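Local atomic coordinates of exopolygalacturonate lyase (Vibrio vulnificus, PDB entry 5A29), a protein that probably degrades pectate by beta-elimination, as a manganese-binding exolytic lyase of polysaccharide lyase family 2. Residues Y548-G551 with E557-Y560; A554-E557 with N563-Y566. All blocks are in the same frame, centred on the assembly; numbering follows the deposited sequence.

Interaction 1: Y548-G551 with E557-Y560; sequences YIHG and ENAY
His550 and Tyr560 lay their rings flat on one another in an offset stack, with planes at 0° and centroids 4.1 Å apart. His550 CD2 sits 3.5 Å from Tyr560 CZ, toward the rim of the phenol, while the Tyr560 hydroxyl lies over the centre of the imidazole. With CG anti to the backbone N (chi1 -175°), the His550 ring swings along the partner strand until NE2 donates to Asn558 OD1 at 2.6 Å. That oxygen is in the imidazole plane, whereas the donor stands above the amide carbonyl plane. Stack and bond together should restrict turning of the ring. Completing the aromatic cluster, Tyr548 lies beside Tyr560, its CD2 at the edge of that ring, near its plane, 3.7 Å from Tyr560 CD2, with the rings inclined at 60°. Behind the side chains, His550 and Tyr560 form an antiparallel non-hydrogen-bonded pair. The adjoining Gly551–Ala559 pair is hydrogen-bonded both ways, Gly551 N to Ala559 O at 3.0 Å and Ala559 N to Gly551 O at 2.9 Å. Further out lies the manganese site: Tyr548 OH is hydrogen-bonded to Glu154, a ligand of the metal, and the His550 ring meets that of His133, another ligand. The pairing ties the loop before strand 552-553 to strand 556-560, and Tyr560 occupies the N-cap position of helix 561-564, whose Asp561 side chain is hydrogen-bonded to Ile549 N.

Interaction 2: A554-E557 with N563-Y566; sequences AGKE and NEIY
Lys556 and Glu564 meet through a single salt bridge, in which the ammonium NZ of Lys556 donates to Glu564 OE2 at 3.0 Å. The lysine bonds to one carboxylate oxygen, since the other, Glu564 OE1, stays 3.7 Å from Lys556 NZ. Nor does the ammonium lie in the carboxylate plane: it comes from above, 43° out of it. Both chains are bent to make this meeting. Lys556 kinks at its second, third and fourth torsions, whereas Glu564 has CG anti to its own carbonyl carbon and then turns at chi2 (-46°).

A second hydrogen bond joins neighbours on the helix. Asn563 ND2 donates to the same Glu564 OE2 at 2.6 Å, and here the oxygen lies close to the amide plane. The amide and the ammonium arrive from opposite faces of the carboxylate, so one oxygen is gripped from both sides. The two donors remain 4.4 Å apart, Lys556 NZ to Asn563 ND2.

Van der Waals contact between the segments is slight. The last methylenes of Lys556, CD and CE, touch the carboxylate as the two side chains cross, with Lys556 CE 3.5 Å from Glu564 OE2, and the whole contact buries just 90 Å². On its own side Glu564 also rests against Phe553 of strand 552-553.

An ammonium and an amide sharing one acceptor should steady the Glu564 carboxylate and, with the positive charge so near, probably favour its ionised form. Because the pair lies at the surface, where water can compete, the salt bridge is likely to be a modest electrostatic link between strand 556-560 and helix 561-564.

How the interactions relate
Both contacts use strand 556-560, but at different depths. Interaction 1 is largely buried and relies on aromatic stacking and backbone pairing beside the manganese site, whereas interaction 2 is a small, charged surface contact away from the metal and tartrate sites. Their centres are 7 Å apart, and they share Glu557, although that residue touches the partner segment in interaction 1 alone. Helix 561-564 connects them along the chain: Tyr560 of interaction 1 stands directly before it, at the N-cap position, and Glu564 of interaction 2 belongs to it. They also meet directly, Ala559 CB packing 3.6 Å from Glu564 CG, so the glutamate's aliphatic part lies against the strand while its carboxylate reaches Lys556.

Interaction 1: Y548-G551 with E557-Y560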
ATOM      1  N   TYR A 548       5.546   7.213  -3.999  1.00 20.04           N
ATOM      2  CA  TYR A 548       6.445   7.280  -5.169  1.00 18.82           C
ATOM      3  C   TYR A 548       6.182   8.694  -5.760  1.00 20.60           C
ATOM      4  O   TYR A 548       5.237   9.417  -5.306  1.00 22.59           O
ATOM      5  CB  TYR A 548       6.187   6.191  -6.246  1.00 19.80           C
ATOM      6  CG  TYR A 548       4.796   6.326  -6.826  1.00 23.67           C
ATOM      7  CD1 TYR A 548       3.706   5.732  -6.167  1.00 24.77           C
ATOM      8  CD2 TYR A 548       4.530   7.191  -7.933  1.00 25.28           C
ATOM      9  CE1 TYR A 548       2.400   5.899  -6.616  1.00 28.51           C
ATOM     10  CE2 TYR A 548       3.210   7.404  -8.363  1.00 24.99           C
ATOM     11  CZ  TYR A 548       2.153   6.744  -7.707  1.00 29.45           C
ATOM     12  OH  TYR A 548       0.835   6.877  -8.154  1.00 33.17           O
ATOM     13  N   ILE A 549       7.065   9.107  -6.687  1.00 23.35           N
ATOM     14  CA  ILE A 549       6.897  10.370  -7.412  1.00 22.55           C
ATOM     15  C   ILE A 549       7.068  10.006  -8.871  1.00 23.60           C
ATOM     16  O   ILE A 549       7.970   9.244  -9.219  1.00 22.81           O
ATOM     17  CB  ILE A 549       7.953  11.436  -6.971  1.00 23.97           C
ATOM     18  CG1 ILE A 549       7.837  11.601  -5.446  1.00 22.08           C
ATOM     19  CG2 ILE A 549       7.744  12.802  -7.690  1.00 22.24           C
ATOM     20  CD1 ILE A 549       8.791  12.622  -4.831  1.00 25.09           C
ATOM     21  N   HIS A 550       6.195  10.566  -9.716  1.00 22.94           N
ATOM     22  CA  HIS A 550       6.164  10.210 -11.108  1.00 20.48           C
ATOM     23  C   HIS A 550       6.177  11.520 -11.944  1.00 21.50           C
ATOM     24  O   HIS A 550       5.345  12.407 -11.719  1.00 23.07           O
ATOM     25  CB  HIS A 550       4.867   9.463 -11.378  1.00 23.66           C
ATOM     26  CG  HIS A 550       4.760   8.937 -12.769  1.00 26.41           C
ATOM     27  ND1 HIS A 550       3.544   8.805 -13.426  1.00 28.76           N
ATOM     28  CD2 HIS A 550       5.712   8.541 -13.645  1.00 28.02           C
ATOM     29  CE1 HIS A 550       3.764   8.337 -14.644  1.00 30.39           C
ATOM     30  NE2 HIS A 550       5.071   8.160 -14.802  1.00 29.65           N
ATOM     31  N   GLY A 551       7.094  11.610 -12.889  1.00 23.57           N
ATOM     32  CA  GLY A 551       7.126  12.768 -13.820  1.00 26.31           C
ATOM     33  C   GLY A 551       8.286  12.584 -14.774  1.00 28.51           C
ATOM     34  O   GLY A 551       8.681  11.443 -15.078  1.00 27.77           O
ATOM     35  N   GLU A 557      11.227  10.506 -19.925  1.00 39.06           N
ATOM     36  CA  GLU A 557       9.898  11.066 -19.886  1.00 48.66           C
ATOM     37  C   GLU A 557       8.985  10.433 -18.832  1.00 43.77           C
ATOM     38  O   GLU A 557       8.233  11.116 -18.119  1.00 52.58           O
ATOM     39  CB  GLU A 557       9.267  10.954 -21.273  1.00 61.33           C
ATOM     40  CG  GLU A 557       9.206  12.271 -22.027  1.00 71.11           C
ATOM     41  CD  GLU A 557       7.934  12.377 -22.860  1.00 84.16           C
ATOM     42  OE1 GLU A 557       7.695  11.464 -23.687  1.00 81.88           O
ATOM     43  OE2 GLU A 557       7.148  13.342 -22.661  1.00 87.51           O
ATOM     44  N   ASN A 558       9.017   9.126 -18.726  1.00 37.47           N
ATOM     45  CA  ASN A 558       7.994   8.523 -17.889  1.00 43.57           C
ATOM     46  C   ASN A 558       8.740   7.841 -16.713  1.00 43.19           C
ATOM     47  O   ASN A 558       9.163   6.681 -16.805  1.00 45.46           O
ATOM     48  CB  ASN A 558       7.181   7.577 -18.760  1.00 46.68           C
ATOM     49  CG  ASN A 558       6.260   6.707 -17.966  1.00 52.82           C
ATOM     50  OD1 ASN A 558       5.427   7.197 -17.214  1.00 62.85           O
ATOM     51  ND2 ASN A 558       6.393   5.401 -18.141  1.00 53.31           N
ATOM     52  N   ALA A 559       9.054   8.629 -15.689  1.00 30.68           N
ATOM     53  CA  ALA A 559      10.031   8.144 -14.698  1.00 30.11           C
ATOM     54  C   ALA A 559       9.474   8.140 -13.294  1.00 25.98           C
ATOM     55  O   ALA A 559       8.763   9.058 -12.904  1.00 27.72           O
ATOM     56  CB  ALA A 559      11.290   9.019 -14.735  1.00 27.19           C
ATOM     57  N   TYR A 560       9.906   7.167 -12.490  1.00 23.08           N
ATOM     58  CA  TYR A 560       9.529   7.144 -11.045  1.00 21.33           C
ATOM     59  C   TYR A 560      10.825   7.320 -10.200  1.00 23.40           C
ATOM     60  O   TYR A 560      11.856   6.678 -10.506  1.00 24.81           O
ATOM     61  CB  TYR A 560       8.946   5.746 -10.691  1.00 22.57           C
ATOM     62  CG  TYR A 560       7.657   5.490 -11.408  1.00 26.40           C
ATOM     63  CD1 TYR A 560       7.630   5.002 -12.721  1.00 31.02           C
ATOM     64  CD2 TYR A 560       6.440   5.842 -10.808  1.00 27.70           C
ATOM     65  CE1 TYR A 560       6.416   4.864 -13.404  1.00 28.99           C
ATOM     66  CE2 TYR A 560       5.228   5.665 -11.468  1.00 26.72           C
ATOM     67  CZ  TYR A 560       5.222   5.181 -12.757  1.00 31.47           C
ATOM     68  OH  TYR A 560       3.997   5.031 -13.378  1.00 30.61           O
TER

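Interaction 2: A554-E557 with N563-Y566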
ATOM      1  N   ALA A 554      15.293  14.131 -15.694  1.00 37.16           N
ATOM      2  CA  ALA A 554      16.423  14.281 -16.651  1.00 37.48           C
ATOM      3  C   ALA A 554      15.972  13.911 -18.061  1.00 35.53           C
ATOM      4  O   ALA A 554      14.965  14.433 -18.552  1.00 39.26           O
ATOM      5  CB  ALA A 554      17.594  13.404 -16.263  1.00 33.94           C
ATOM      6  N   GLY A 555      16.668  12.947 -18.654  1.00 36.93           N
ATOM      7  CA  GLY A 555      16.412  12.505 -20.035  1.00 41.19           C
ATOM      8  C   GLY A 555      15.164  11.650 -20.220  1.00 47.68           C
ATOM      9  O   GLY A 555      14.817  11.327 -21.353  1.00 43.05           O
ATOM     10  N   LYS A 556      14.472  11.297 -19.122  1.00 41.03           N
ATOM     11  CA  LYS A 556      13.508  10.203 -19.167  1.00 40.33           C
ATOM     12  C   LYS A 556      12.104  10.723 -18.948  1.00 39.61           C
ATOM     13  O   LYS A 556      11.815  11.289 -17.918  1.00 35.45           O
ATOM     14  CB  LYS A 556      13.848   9.136 -18.121  1.00 47.13           C
ATOM     15  CG  LYS A 556      13.413   7.762 -18.550  1.00 54.23           C
ATOM     16  CD  LYS A 556      12.838   7.023 -17.371  1.00 62.71           C
ATOM     17  CE  LYS A 556      13.235   5.568 -17.415  1.00 65.47           C
ATOM     18  NZ  LYS A 556      14.702   5.479 -17.163  1.00 66.39           N
ATOM     19  N   GLU A 557      11.227  10.506 -19.925  1.00 39.06           N
ATOM     20  CA  GLU A 557       9.898  11.066 -19.886  1.00 48.66           C
ATOM     21  C   GLU A 557       8.985  10.433 -18.832  1.00 43.77           C
ATOM     22  O   GLU A 557       8.233  11.116 -18.119  1.00 52.58           O
ATOM     23  CB  GLU A 557       9.267  10.954 -21.273  1.00 61.33           C
ATOM     24  CG  GLU A 557       9.206  12.271 -22.027  1.00 71.11           C
ATOM     25  CD  GLU A 557       7.934  12.377 -22.860  1.00 84.16           C
ATOM     26  OE1 GLU A 557       7.695  11.464 -23.687  1.00 81.88           O
ATOM     27  OE2 GLU A 557       7.148  13.342 -22.661  1.00 87.51           O
ATOM     28  N   ASN A 563      12.850   4.171  -9.238  1.00 25.40           N
ATOM     29  CA  ASN A 563      13.933   3.677 -10.038  1.00 27.55           C
ATOM     30  C   ASN A 563      15.033   4.729 -10.163  1.00 31.34           C
ATOM     31  O   ASN A 563      16.182   4.434  -9.878  1.00 29.90           O
ATOM     32  CB  ASN A 563      13.432   3.348 -11.427  1.00 33.95           C
ATOM     33  CG  ASN A 563      14.515   2.747 -12.272  1.00 47.36           C
ATOM     34  OD1 ASN A 563      15.005   1.649 -11.982  1.00 44.55           O
ATOM     35  ND2 ASN A 563      14.937   3.479 -13.302  1.00 47.55           N
ATOM     36  N   GLU A 564      14.670   5.946 -10.564  1.00 25.99           N
ATOM     37  CA  GLU A 564      15.667   6.979 -10.960  1.00 29.31           C
ATOM     38  C   GLU A 564      16.501   7.422  -9.765  1.00 30.29           C
ATOM     39  O   GLU A 564      17.634   7.901  -9.953  1.00 27.28           O
ATOM     40  CB  GLU A 564      14.996   8.225 -11.573  1.00 30.09           C
ATOM     41  CG  GLU A 564      14.203   7.882 -12.863  1.00 31.72           C
ATOM     42  CD  GLU A 564      14.970   6.983 -13.837  1.00 39.39           C
ATOM     43  OE1 GLU A 564      16.072   7.368 -14.283  1.00 44.43           O
ATOM     44  OE2 GLU A 564      14.510   5.878 -14.166  1.00 37.23           O
ATOM     45  N   ILE A 565      15.921   7.338  -8.563  1.00 27.06           N
ATOM     46  CA  ILE A 565      16.653   7.637  -7.332  1.00 24.64           C
ATOM     47  C   ILE A 565      17.019   6.373  -6.519  1.00 28.94           C
ATOM     48  O   ILE A 565      18.203   6.071  -6.320  1.00 27.78           O
ATOM     49  CB  ILE A 565      15.934   8.662  -6.465  1.00 25.14           C
ATOM     50  CG1 ILE A 565      15.788   9.978  -7.248  1.00 25.02           C
ATOM     51  CG2 ILE A 565      16.609   8.806  -5.092  1.00 23.91           C
ATOM     52  CD1 ILE A 565      14.928  11.044  -6.607  1.00 23.81           C
ATOM     53  N   TYR A 566      16.012   5.604  -6.091  1.00 21.04           N
ATOM     54  CA  TYR A 566      16.220   4.626  -5.047  1.00 23.81           C
ATOM     55  C   TYR A 566      16.822   3.325  -5.516  1.00 22.12           C
ATOM     56  O   TYR A 566      17.184   2.478  -4.654  1.00 23.00           O
ATOM     57  CB  TYR A 566      14.931   4.410  -4.183  1.00 20.72           C
ATOM     58  CG  TYR A 566      14.545   5.706  -3.510  1.00 24.81           C
ATOM     59  CD1 TYR A 566      15.298   6.205  -2.440  1.00 20.74           C
ATOM     60  CD2 TYR A 566      13.506   6.487  -4.005  1.00 23.76           C
ATOM     61  CE1 TYR A 566      14.960   7.380  -1.819  1.00 19.80           C
ATOM     62  CE2 TYR A 566      13.160   7.664  -3.401  1.00 23.00           C
ATOM     63  CZ  TYR A 566      13.920   8.109  -2.320  1.00 24.26           C
ATOM     64  OH  TYR A 566      13.604   9.275  -1.711  1.00 25.09           O
TER